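Local structure of possible atls1-like light-inducible protein (Prochlorococcus marinus, 2XCZ) at residues I4-S9 / S18-L23; A14-L19 / T40-G45; K26-L31 / K36-S41; C58-K63 / G82-N87. The protein is a member of the macrophage migration inhibitory factor (MIF) family that assembles as a trimer, its function in this cyanobacterium being unsettled. All coordinates share one frame; numbering follows the deposited sequence. Where two conformers were deposited one is given.

Contact 1: residues I4-S9 / S18-L23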
loop_
_atom_site.group_PDB
_atom_site.type_symbol
_atom_site.label_atom_id
_atom_site.label_comp_id
_atom_site.label_asym_id
_atom_site.label_seq_id
_atom_site.Cartn_x
_atom_site.Cartn_y
_atom_site.Cartn_z
ATOM N N ILE A 4 -9.057 4.982 -3.455
ATOM C CA ILE A 4 -7.958 5.412 -4.316
ATOM C C ILE A 4 -6.850 6.094 -3.498
ATOM O O ILE A 4 -7.041 7.173 -2.938
ATOM C CB ILE A 4 -8.458 6.250 -5.513
ATOM C CG1 ILE A 4 -7.292 6.657 -6.433
ATOM C CG2 ILE A 4 -9.333 7.449 -5.041
ATOM C CD1 ILE A 4 -7.744 7.109 -7.824
ATOM N N ASN A 5 -5.688 5.442 -3.455
ATOM C CA ASN A 5 -4.535 5.947 -2.713
ATOM C C ASN A 5 -3.451 6.356 -3.708
ATOM O O ASN A 5 -3.020 5.540 -4.523
ATOM C CB ASN A 5 -4.009 4.854 -1.767
ATOM C CG ASN A 5 -4.919 4.595 -0.579
ATOM O OD1 ASN A 5 -5.494 5.519 0.018
ATOM N ND2 ASN A 5 -5.020 3.323 -0.203
ATOM N N ILE A 6 -3.024 7.619 -3.660
ATOM C CA ILE A 6 -2.004 8.108 -4.590
ATOM C C ILE A 6 -0.703 8.343 -3.850
ATOM O O ILE A 6 -0.679 8.964 -2.784
ATOM C CB ILE A 6 -2.448 9.423 -5.288
ATOM C CG1 ILE A 6 -3.785 9.241 -6.034
ATOM C CG2 ILE A 6 -1.390 9.887 -6.288
ATOM C CD1 ILE A 6 -4.523 10.573 -6.277
ATOM N N GLN A 7 0.380 7.838 -4.422
ATOM C CA GLN A 7 1.724 8.037 -3.891
ATOM C C GLN A 7 2.540 8.727 -4.995
ATOM O O GLN A 7 2.775 8.152 -6.066
ATOM C CB GLN A 7 2.292 6.670 -3.512
ATOM C CG GLN A 7 3.754 6.616 -3.141
ATOM C CD GLN A 7 4.316 5.223 -3.338
ATOM O OE1 GLN A 7 5.057 4.970 -4.288
ATOM N NE2 GLN A 7 3.932 4.298 -2.460
ATOM N N ALA A 8 2.958 9.970 -4.753
ATOM C CA ALA A 8 3.585 10.742 -5.837
ATOM C C ALA A 8 4.953 11.258 -5.442
ATOM O O ALA A 8 5.204 11.487 -4.263
ATOM C CB ALA A 8 2.674 11.896 -6.287
ATOM N N SER A 9 5.815 11.445 -6.436
ATOM C CA SER A 9 7.172 11.927 -6.218
ATOM C C SER A 9 7.266 13.448 -6.107
ATOM O O SER A 9 8.222 13.978 -5.518
ATOM C CB SER A 9 8.106 11.427 -7.324
ATOM O OG SER A 9 7.833 12.074 -8.561
ATOM N N SER A 18 -8.961 19.821 -2.318
ATOM C CA SER A 18 -9.815 20.096 -3.477
ATOM C C SER A 18 -9.615 19.036 -4.557
ATOM O O SER A 18 -10.585 18.480 -5.098
ATOM C CB SER A 18 -9.508 21.496 -4.028
ATOM O OG SER A 18 -9.838 21.603 -5.404
ATOM N N LEU A 19 -8.346 18.768 -4.854
ATOM C CA LEU A 19 -7.940 17.748 -5.818
ATOM C C LEU A 19 -8.586 16.391 -5.489
ATOM O O LEU A 19 -9.153 15.735 -6.375
ATOM C CB LEU A 19 -6.411 17.634 -5.799
ATOM C CG LEU A 19 -5.584 16.738 -6.713
ATOM C CD1 LEU A 19 -4.130 17.166 -6.613
ATOM C CD2 LEU A 19 -5.725 15.270 -6.344
ATOM N N LEU A 20 -8.492 15.978 -4.224
ATOM C CA LEU A 20 -9.054 14.697 -3.780
ATOM C C LEU A 20 -10.580 14.704 -3.802
ATOM O O LEU A 20 -11.207 13.716 -4.192
ATOM C CB LEU A 20 -8.546 14.345 -2.379
ATOM C CG LEU A 20 -7.062 13.949 -2.288
ATOM C CD1 LEU A 20 -6.652 13.746 -0.831
ATOM C CD2 LEU A 20 -6.726 12.698 -3.119
ATOM N N GLN A 21 -11.186 15.823 -3.401
ATOM C CA GLN A 21 -12.641 15.925 -3.433
ATOM C C GLN A 21 -13.187 15.814 -4.856
ATOM O O GLN A 21 -14.193 15.150 -5.104
ATOM C CB GLN A 21 -13.088 17.242 -2.786
ATOM C CG GLN A 21 -12.960 17.255 -1.272
ATOM C CD GLN A 21 -13.092 18.657 -0.696
ATOM O OE1 GLN A 21 -12.345 19.571 -1.061
ATOM N NE2 GLN A 21 -14.027 18.827 0.224
ATOM N N GLU A 22 -12.511 16.459 -5.797
ATOM C CA GLU A 22 -12.906 16.369 -7.191
ATOM C C GLU A 22 -12.732 14.941 -7.711
ATOM O O GLU A 22 -13.626 14.401 -8.350
ATOM C CB GLU A 22 -12.118 17.357 -8.031
ATOM C CG GLU A 22 -12.592 17.440 -9.473
ATOM C CD GLU A 22 -11.670 18.265 -10.347
ATOM O OE1 GLU A 22 -11.632 18.014 -11.569
ATOM O OE2 GLU A 22 -10.972 19.153 -9.819
ATOM N N LEU A 23 -11.580 14.337 -7.429
ATOM C CA LEU A 23 -11.359 12.931 -7.759
ATOM C C LEU A 23 -12.420 11.983 -7.153
ATOM O O LEU A 23 -12.862 11.023 -7.806
ATOM C CB LEU A 23 -9.940 12.523 -7.344
ATOM C CG LEU A 23 -9.519 11.085 -7.643
ATOM C CD1 LEU A 23 -9.678 10.755 -9.120
ATOM C CD2 LEU A 23 -8.091 10.844 -7.167
#
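Leu23 of the helix meets Ile4 and Ile6 of the strand with a single methyl, CD2. That carbon lies 3.8 Å from Ile4 CD1 and 3.7 Å from Ile6 CD1, so it sits almost equally close to the ends of both isoleucines, and in each pair the side chains reach toward one another tip to tip. The two isoleucines arrive there by different torsions. In Ile4, CG1 is anti to the backbone N (chi1 -178°), which places CG2 between N and the carbonyl carbon; CG2 in turn reaches to 4.2 Å from Leu23 CD2. In Ile6 it is CG2 that stands opposite N, while CG1 lies beside N (chi1 -57°) and carries CD1 to the leucine. Leu20, one turn earlier on the helix, adds a looser touch, its CD2 lying 4.4 Å from Ile6 CD1.

The short axes of strand 4-8 and helix 18-23 run 11.1 Å apart at an angle of 143°, roughly antiparallel, as expected for the first strand and the helix of a beta-alpha-beta unit. Ile4 and Ile6 point toward the helix, whereas Asn5 between them faces away and bonds through its amide to Ser41 and Glu61 on the flanking strands. Val80 of helix 72-88 also packs on Ile4, so helix 72-88 covers Ile4 as well.

No hydrogen bond crosses between the segments. All four touching side chains are buried hydrocarbon, so this join of helix to sheet rests on van der Waals contact and the exclusion of water, and the fit probably depends on the shapes of the methyl groups.

Contact 2: residues A14-L19 / T40-G45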
loop_
_atom_site.group_PDB
_atom_site.type_symbol
_atom_site.label_atom_id
_atom_site.label_comp_id
_atom_site.label_asym_id
_atom_site.label_seq_id
_atom_site.Cartn_x
_atom_site.Cartn_y
_atom_site.Cartn_z
ATOM N N ALA A 14 -0.768 22.618 -2.152
ATOM C CA ALA A 14 -1.672 23.345 -1.267
ATOM C C ALA A 14 -3.138 22.927 -1.447
ATOM O O ALA A 14 -3.902 22.912 -0.467
ATOM C CB ALA A 14 -1.502 24.856 -1.457
ATOM N N ASP A 15 -3.514 22.548 -2.674
ATOM C CA ASP A 15 -4.895 22.189 -2.999
ATOM C C ASP A 15 -5.179 20.681 -2.972
ATOM O O ASP A 15 -6.099 20.218 -3.644
ATOM C CB ASP A 15 -5.324 22.795 -4.343
ATOM C CG ASP A 15 -4.480 22.312 -5.516
ATOM O OD1 ASP A 15 -3.357 21.788 -5.302
ATOM O OD2 ASP A 15 -4.950 22.465 -6.671
ATOM N N ALA A 16 -4.408 19.930 -2.181
ATOM C CA ALA A 16 -4.639 18.481 -2.019
ATOM C C ALA A 16 -6.109 18.149 -1.706
ATOM O O ALA A 16 -6.703 17.269 -2.337
ATOM C CB ALA A 16 -3.720 17.914 -0.951
ATOM N N ASN A 17 -6.714 18.871 -0.760
ATOM C CA ASN A 17 -8.113 18.586 -0.395
ATOM C C ASN A 17 -9.084 18.718 -1.569
ATOM O O ASN A 17 -9.917 17.818 -1.793
ATOM C CB ASN A 17 -8.581 19.434 0.802
ATOM C CG ASN A 17 -7.848 19.096 2.100
ATOM O OD1 ASN A 17 -7.049 18.138 2.170
ATOM N ND2 ASN A 17 -8.127 19.878 3.148
ATOM N N SER A 18 -8.961 19.821 -2.318
ATOM C CA SER A 18 -9.815 20.096 -3.477
ATOM C C SER A 18 -9.615 19.036 -4.557
ATOM O O SER A 18 -10.585 18.480 -5.098
ATOM C CB SER A 18 -9.508 21.496 -4.028
ATOM O OG SER A 18 -9.838 21.603 -5.404
ATOM N N LEU A 19 -8.346 18.768 -4.854
ATOM C CA LEU A 19 -7.940 17.748 -5.818
ATOM C C LEU A 19 -8.586 16.391 -5.489
ATOM O O LEU A 19 -9.153 15.735 -6.375
ATOM C CB LEU A 19 -6.411 17.634 -5.799
ATOM C CG LEU A 19 -5.584 16.738 -6.713
ATOM C CD1 LEU A 19 -4.130 17.166 -6.613
ATOM C CD2 LEU A 19 -5.725 15.270 -6.344
ATOM N N THR A 40 -10.247 8.389 -0.371
ATOM C CA THR A 40 -9.110 8.815 -1.196
ATOM C C THR A 40 -7.936 9.240 -0.323
ATOM O O THR A 40 -8.115 9.606 0.839
ATOM C CB THR A 40 -9.450 10.012 -2.158
ATOM O OG1 THR A 40 -9.446 11.244 -1.423
ATOM C CG2 THR A 40 -10.811 9.840 -2.855
ATOM N N SER A 41 -6.739 9.183 -0.888
ATOM C CA SER A 41 -5.565 9.774 -0.234
ATOM C C SER A 41 -4.525 10.254 -1.233
ATOM O O SER A 41 -4.466 9.780 -2.375
ATOM C CB SER A 41 -4.923 8.783 0.743
ATOM O OG SER A 41 -4.300 7.713 0.075
ATOM N N LEU A 42 -3.702 11.204 -0.782
ATOM C CA LEU A 42 -2.586 11.720 -1.572
ATOM C C LEU A 42 -1.358 11.907 -0.693
ATOM O O LEU A 42 -1.331 12.771 0.204
ATOM C CB LEU A 42 -2.958 13.062 -2.223
ATOM C CG LEU A 42 -1.851 13.767 -3.028
ATOM C CD1 LEU A 42 -1.347 12.907 -4.190
ATOM C CD2 LEU A 42 -2.334 15.140 -3.510
ATOM N N GLN A 43 -0.344 11.092 -0.965
ATOM C CA GLN A 43 0.946 11.209 -0.297
ATOM C C GLN A 43 1.989 11.688 -1.298
ATOM O O GLN A 43 2.417 10.937 -2.190
ATOM C CB GLN A 43 1.362 9.873 0.324
ATOM C CG GLN A 43 2.655 9.939 1.141
ATOM C CD GLN A 43 2.610 11.006 2.223
ATOM O OE1 GLN A 43 1.636 11.110 2.967
ATOM N NE2 GLN A 43 3.667 11.808 2.310
ATOM N N CYS A 44 2.391 12.948 -1.155
ATOM C CA CYS A 44 3.418 13.517 -2.019
ATOM C C CYS A 44 4.807 13.461 -1.361
ATOM O O CYS A 44 4.949 13.035 -0.200
ATOM C CB CYS A 44 3.060 14.966 -2.374
ATOM S SG CYS A 44 1.619 15.143 -3.445
ATOM N N GLY A 45 5.817 13.893 -2.115
ATOM C CA GLY A 45 7.192 13.966 -1.644
ATOM C C GLY A 45 7.904 12.646 -1.394
ATOM O O GLY A 45 8.905 12.597 -0.681
#
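Leu42 CD2 touches both Ala16 and Leu19 where the first turn of helix 16-31 lies over strand 39-43, the last strand of a beta-alpha-beta unit. The methyl is 4.0 Å from Ala16 CB and 4.1 Å from Leu19 CD1, so one branch of the strand leucine serves two helix residues three positions apart. Leu19 and Leu42 cross at about a right angle. In Leu42 CG stands opposite the backbone N (chi1 177°), and with chi2 at 60° it is the CD2 branch that reaches the helix.

The next shell packs around these groups. Leu20 of the same helix, Ile6 of the adjoining strand and Leu88 of helix 72-88 all pack on Leu42, and Leu88 also meets Leu19. Backbone bonds of Ser41 and Gln43 join strand 39-43 to strand 3-8. Farther out lies the trimer interface: Thr40 and Ser41 pair antiparallel with a strand of the second subunit, continuing the sheet, and Pro47 of that subunit packs on Ala16.

Asp15 occupies the N-cap position, but its side chain makes no capping bond; its backbone O accepts the ordinary helical bond from Leu19 N, 2.9 Å away.

Contact 3: residues K26-L31 / K36-S41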
loop_
_atom_site.group_PDB
_atom_site.type_symbol
_atom_site.label_atom_id
_atom_site.label_comp_id
_atom_site.label_asym_id
_atom_site.label_seq_id
_atom_site.Cartn_x
_atom_site.Cartn_y
_atom_site.Cartn_z
ATOM N N LYS A 26 -15.878 12.319 -9.069
ATOM C CA LYS A 26 -15.688 11.725 -10.395
ATOM C C LYS A 26 -15.627 10.206 -10.344
ATOM O O LYS A 26 -16.271 9.523 -11.155
ATOM C CB LYS A 26 -14.442 12.300 -11.076
ATOM C CG LYS A 26 -14.614 13.795 -11.375
ATOM C CD LYS A 26 -13.511 14.369 -12.232
ATOM C CE LYS A 26 -13.997 15.676 -12.848
ATOM N NZ LYS A 26 -12.940 16.323 -13.659
ATOM N N LEU A 27 -14.866 9.682 -9.383
ATOM C CA LEU A 27 -14.772 8.237 -9.211
ATOM C C LEU A 27 -16.097 7.601 -8.781
ATOM O O LEU A 27 -16.458 6.524 -9.262
ATOM C CB LEU A 27 -13.607 7.843 -8.284
ATOM C CG LEU A 27 -13.298 6.335 -8.239
ATOM C CD1 LEU A 27 -12.770 5.822 -9.590
ATOM C CD2 LEU A 27 -12.302 6.006 -7.126
ATOM N N ALA A 28 -16.831 8.261 -7.889
ATOM C CA ALA A 28 -18.152 7.746 -7.491
ATOM C C ALA A 28 -19.065 7.583 -8.718
ATOM O O ALA A 28 -19.703 6.543 -8.902
ATOM C CB ALA A 28 -18.798 8.654 -6.464
ATOM N N GLU A 29 -19.105 8.618 -9.550
ATOM C CA GLU A 29 -19.986 8.623 -10.700
ATOM C C GLU A 29 -19.587 7.539 -11.688
ATOM O O GLU A 29 -20.442 6.790 -12.166
ATOM C CB GLU A 29 -19.995 9.987 -11.379
ATOM C CG GLU A 29 -21.190 10.148 -12.313
ATOM C CD GLU A 29 -20.837 10.770 -13.650
ATOM O OE1 GLU A 29 -19.658 11.160 -13.854
ATOM O OE2 GLU A 29 -21.753 10.863 -14.500
ATOM N N LEU A 30 -18.290 7.436 -11.980
ATOM C CA LEU A 30 -17.814 6.438 -12.933
ATOM C C LEU A 30 -18.089 5.006 -12.477
ATOM O O LEU A 30 -18.509 4.156 -13.281
ATOM C CB LEU A 30 -16.322 6.635 -13.249
ATOM C CG LEU A 30 -15.662 5.634 -14.213
ATOM C CD1 LEU A 30 -16.425 5.539 -15.549
ATOM C CD2 LEU A 30 -14.193 5.988 -14.457
ATOM N N LEU A 31 -17.849 4.732 -11.193
ATOM C CA LEU A 31 -18.058 3.388 -10.647
ATOM C C LEU A 31 -19.512 3.075 -10.286
ATOM O O LEU A 31 -19.842 1.934 -9.946
ATOM C CB LEU A 31 -17.151 3.155 -9.438
ATOM C CG LEU A 31 -15.649 3.181 -9.723
ATOM C CD1 LEU A 31 -14.911 2.869 -8.428
ATOM C CD2 LEU A 31 -15.273 2.185 -10.814
ATOM N N LYS A 36 -20.544 8.633 -0.601
ATOM C CA LYS A 36 -20.384 8.275 0.815
ATOM C C LYS A 36 -19.276 7.231 1.013
ATOM O O LYS A 36 -18.494 7.325 1.966
ATOM C CB LYS A 36 -21.694 7.732 1.394
ATOM C CG LYS A 36 -21.616 7.397 2.871
ATOM C CD LYS A 36 -22.837 6.604 3.299
ATOM C CE LYS A 36 -22.753 6.152 4.753
ATOM N NZ LYS A 36 -22.736 7.310 5.689
ATOM N N TYR A 37 -19.214 6.261 0.105
ATOM C CA TYR A 37 -18.324 5.105 0.273
ATOM C C TYR A 37 -16.959 5.244 -0.388
ATOM O O TYR A 37 -16.152 4.322 -0.335
ATOM C CB TYR A 37 -19.012 3.825 -0.187
ATOM C CG TYR A 37 -20.192 3.466 0.694
ATOM C CD1 TYR A 37 -19.999 3.018 2.004
ATOM C CD2 TYR A 37 -21.491 3.611 0.232
ATOM C CE1 TYR A 37 -21.087 2.711 2.838
ATOM C CE2 TYR A 37 -22.591 3.304 1.055
ATOM C CZ TYR A 37 -22.379 2.855 2.353
ATOM O OH TYR A 37 -23.464 2.552 3.159
ATOM N N VAL A 38 -16.688 6.399 -0.975
ATOM C CA VAL A 38 -15.385 6.605 -1.623
ATOM C C VAL A 38 -14.359 7.161 -0.644
ATOM O O VAL A 38 -14.583 8.198 -0.002
ATOM C CB VAL A 38 -15.486 7.568 -2.846
ATOM C CG1 VAL A 38 -14.104 7.843 -3.452
ATOM C CG2 VAL A 38 -16.419 7.012 -3.896
ATOM N N MET A 39 -13.211 6.483 -0.570
ATOM C CA MET A 39 -12.088 6.938 0.248
ATOM C C MET A 39 -10.913 7.271 -0.648
ATOM O O MET A 39 -10.597 6.516 -1.569
ATOM C CB MET A 39 -11.683 5.849 1.245
ATOM C CG MET A 39 -10.568 6.267 2.214
ATOM S SD MET A 39 -10.249 5.059 3.517
ATOM C CE MET A 39 -11.670 5.328 4.569
ATOM N N THR A 40 -10.247 8.389 -0.371
ATOM C CA THR A 40 -9.110 8.815 -1.196
ATOM C C THR A 40 -7.936 9.240 -0.323
ATOM O O THR A 40 -8.115 9.606 0.839
ATOM C CB THR A 40 -9.450 10.012 -2.158
ATOM O OG1 THR A 40 -9.446 11.244 -1.423
ATOM C CG2 THR A 40 -10.811 9.840 -2.855
ATOM N N SER A 41 -6.739 9.183 -0.888
ATOM C CA SER A 41 -5.565 9.774 -0.234
ATOM C C SER A 41 -4.525 10.254 -1.233
ATOM O O SER A 41 -4.466 9.780 -2.375
ATOM C CB SER A 41 -4.923 8.783 0.743
ATOM O OG SER A 41 -4.300 7.713 0.075
#
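Val38 packs against Ala28 and Leu27 where the C-terminal part of helix 16-31 leads back into strand 39-43, the helix-to-strand return of a beta-alpha-beta unit. The apolar contacts divide between the two valine methyls. CG2 takes the closer one, 3.9 Å from Ala28 CB, and also lies 4.1 Å from Ala28 CA; a side chain as short as alanine's lets the methyl come right up to the helix backbone. CG1 faces Leu27 more loosely, 4.5 Å from its CD2. With CG1 anti to N (chi1 176°) and CG2 beside N, the valine straddles two consecutive helix residues. Pro2 and Ser24 also pack on Val38, and Leu27 reaches on to Ile4 of strand 3-8.

No hydrogen bond passes between the segments: the helix keeps its own backbone bonds, such as Leu31 N to Leu27 O, and segment 36-41 bonds outward. Met39 bonds through its backbone to Pro2 and Ile4, tying the new strand into the sheet, and the carbonyls of Lys36 and Tyr37 accept bonds from Ser51 OG and Tyr96 OH of the second subunit.

Among aromatic contacts, Tyr37 meets Trp109 edge-to-face, and Lys36 CD lies 3.9 Å above one face of the tyrosine ring, offset toward its rim.

Contact 4: residues C58-K63 / G82-N87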
loop_
_atom_site.group_PDB
_atom_site.type_symbol
_atom_site.label_atom_id
_atom_site.label_comp_id
_atom_site.label_asym_id
_atom_site.label_seq_id
_atom_site.Cartn_x
_atom_site.Cartn_y
_atom_site.Cartn_z
ATOM N N CYS A 58 4.248 8.601 -10.331
ATOM C CA CYS A 58 3.102 8.425 -9.469
ATOM C C CYS A 58 2.693 6.950 -9.440
ATOM O O CYS A 58 2.624 6.327 -10.489
ATOM C CB CYS A 58 1.976 9.263 -10.086
ATOM S SG CYS A 58 0.494 9.243 -9.278
ATOM N N TYR A 59 2.458 6.395 -8.245
ATOM C CA TYR A 59 1.783 5.094 -8.136
ATOM C C TYR A 59 0.422 5.252 -7.476
ATOM O O TYR A 59 0.315 5.835 -6.402
ATOM C CB TYR A 59 2.597 4.066 -7.339
ATOM C CG TYR A 59 1.822 2.768 -7.161
ATOM C CD1 TYR A 59 1.488 1.986 -8.266
ATOM C CD2 TYR A 59 1.379 2.364 -5.894
ATOM C CE1 TYR A 59 0.747 0.820 -8.118
ATOM C CE2 TYR A 59 0.626 1.184 -5.726
ATOM C CZ TYR A 59 0.313 0.434 -6.852
ATOM O OH TYR A 59 -0.414 -0.732 -6.703
ATOM N N VAL A 60 -0.606 4.671 -8.083
ATOM C CA VAL A 60 -1.951 4.747 -7.515
ATOM C C VAL A 60 -2.467 3.349 -7.222
ATOM O O VAL A 60 -2.324 2.463 -8.051
ATOM C CB VAL A 60 -2.926 5.401 -8.514
ATOM C CG1 VAL A 60 -4.321 5.609 -7.872
ATOM C CG2 VAL A 60 -2.354 6.739 -9.030
ATOM N N GLU A 61 -3.075 3.148 -6.058
ATOM C CA GLU A 61 -3.862 1.920 -5.894
ATOM C C GLU A 61 -5.351 2.221 -5.867
ATOM O O GLU A 61 -5.794 3.169 -5.215
ATOM C CB GLU A 61 -3.425 1.085 -4.710
ATOM C CG GLU A 61 -3.258 1.790 -3.442
ATOM C CD GLU A 61 -3.106 0.820 -2.264
ATOM O OE1 GLU A 61 -2.442 -0.246 -2.411
ATOM O OE2 GLU A 61 -3.642 1.140 -1.195
ATOM N N VAL A 62 -6.094 1.440 -6.643
ATOM C CA VAL A 62 -7.528 1.552 -6.696
ATOM C C VAL A 62 -8.145 0.229 -6.286
ATOM O O VAL A 62 -7.765 -0.806 -6.808
ATOM C CB VAL A 62 -8.023 1.924 -8.111
ATOM C CG1 VAL A 62 -9.559 1.862 -8.185
ATOM C CG2 VAL A 62 -7.539 3.324 -8.492
ATOM N N LYS A 63 -9.092 0.277 -5.349
ATOM C CA LYS A 63 -9.844 -0.919 -4.959
ATOM C C LYS A 63 -11.334 -0.633 -4.992
ATOM O O LYS A 63 -11.785 0.482 -4.750
ATOM C CB LYS A 63 -9.436 -1.431 -3.569
ATOM C CG LYS A 63 -7.964 -1.787 -3.431
ATOM C CD LYS A 63 -7.687 -2.356 -2.047
ATOM C CE LYS A 63 -6.201 -2.608 -1.821
ATOM N NZ LYS A 63 -5.554 -3.413 -2.911
ATOM N N GLY A 82 -5.596 11.277 -16.186
ATOM C CA GLY A 82 -5.946 12.630 -16.629
ATOM C C GLY A 82 -6.005 13.635 -15.489
ATOM O O GLY A 82 -5.453 14.750 -15.590
ATOM N N HIS A 83 -6.652 13.234 -14.396
ATOM C CA HIS A 83 -6.792 14.078 -13.210
ATOM C C HIS A 83 -5.416 14.391 -12.610
ATOM O O HIS A 83 -5.119 15.537 -12.253
ATOM C CB HIS A 83 -7.696 13.390 -12.176
ATOM C CG HIS A 83 -8.159 14.303 -11.085
ATOM N ND1 HIS A 83 -9.171 15.220 -11.267
ATOM C CD2 HIS A 83 -7.740 14.448 -9.804
ATOM C CE1 HIS A 83 -9.354 15.895 -10.144
ATOM N NE2 HIS A 83 -8.504 15.439 -9.238
ATOM N N ILE A 84 -4.561 13.371 -12.526
ATOM C CA ILE A 84 -3.235 13.544 -11.952
ATOM C C ILE A 84 -2.306 14.389 -12.847
ATOM O O ILE A 84 -1.552 15.220 -12.350
ATOM C CB ILE A 84 -2.602 12.189 -11.543
ATOM C CG1 ILE A 84 -3.392 11.601 -10.362
ATOM C CG2 ILE A 84 -1.128 12.378 -11.197
ATOM C CD1 ILE A 84 -3.117 10.139 -10.076
ATOM N N GLU A 85 -2.380 14.170 -14.156
ATOM C CA GLU A 85 -1.655 14.961 -15.149
ATOM C C GLU A 85 -1.969 16.440 -14.992
ATOM O O GLU A 85 -1.070 17.271 -14.913
ATOM C CB GLU A 85 -2.079 14.554 -16.554
ATOM C CG GLU A 85 -1.188 13.569 -17.240
ATOM C CD GLU A 85 -1.204 13.739 -18.752
ATOM O OE1 GLU A 85 -0.197 13.407 -19.401
ATOM O OE2 GLU A 85 -2.235 14.208 -19.293
ATOM N N GLN A 86 -3.264 16.738 -14.954
ATOM C CA GLN A 86 -3.778 18.110 -14.861
ATOM C C GLN A 86 -3.397 18.796 -13.537
ATOM O O GLN A 86 -2.940 19.946 -13.532
ATOM C CB GLN A 86 -5.301 18.077 -15.058
ATOM C CG GLN A 86 -6.053 19.378 -14.836
ATOM C CD GLN A 86 -6.318 20.115 -16.129
ATOM O OE1 GLN A 86 -7.433 20.084 -16.660
ATOM N NE2 GLN A 86 -5.291 20.775 -16.655
ATOM N N ASN A 87 -3.561 18.079 -12.426
ATOM C CA ASN A 87 -3.449 18.668 -11.097
ATOM C C ASN A 87 -2.076 18.563 -10.430
ATOM O O ASN A 87 -1.716 19.418 -9.611
ATOM C CB ASN A 87 -4.537 18.087 -10.196
ATOM C CG ASN A 87 -5.916 18.601 -10.559
ATOM O OD1 ASN A 87 -6.279 19.719 -10.192
ATOM N ND2 ASN A 87 -6.692 17.796 -11.271
#
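Ile84 of helix 72-88 meets Cys58 and Val60 of strand 58-64. Segment 82-87 begins at Gly82, whose O accepts the N-H of Gln86. His83 comes next, turned to helix 16-31, where its NE2 bonds to the carbonyl O of Leu19.

Ile84 then points to the strand. Its CD1 lies 3.6 Å from Val60 CG2 and 3.8 Å from Cys58 SG, while its CG2 is 4.0 Å from the same sulfur, so both branches of the isoleucine touch the sulfur. CG1 beside the backbone N (chi1 -68°) sends CD1 out to the strand. The Val60 and Ile84 side chains pass alongside one another, running opposite ways. Ile90 and Ile95 also pack on both Cys58 and Ile84.

Glu85 faces outward and bonds to the backbone N of Ala92. At Asn87 the amide folds back: ND2 gives a bond of 2.9 Å to His83 O (N-H...O angle 159°) and sits 3.4 Å above the centre of the His83 imidazole. That carbonyl also takes the Asn87 backbone N-H, from the opposite face of its plane.

Helix 72-88 thus covers strand 58-64 in the second beta-alpha-beta unit of the MIF fold.

Overall arrangement
From the N terminus, strand 3-8 leads into helix 16-31, and contact 1 closes that first loop. Contact 2 opens at the start of the same helix, before contact 1 has closed, and ends beyond it on strand 39-43, so the two loops overlap and cross on the helix, sharing Ser18 and Leu19. The short return of contact 3 nests within the span of contact 2 and ends on the same strand, the two centres about 15 Å apart. Contact 4 follows separately, in the second beta-alpha-beta unit. Strand 3-8 lies between strands 39-43 and 58-64, joining the units in one sheet, while His83 and Asn87 link the two helices through Leu19. Strand 39-43 extends this sheet into the second subunit.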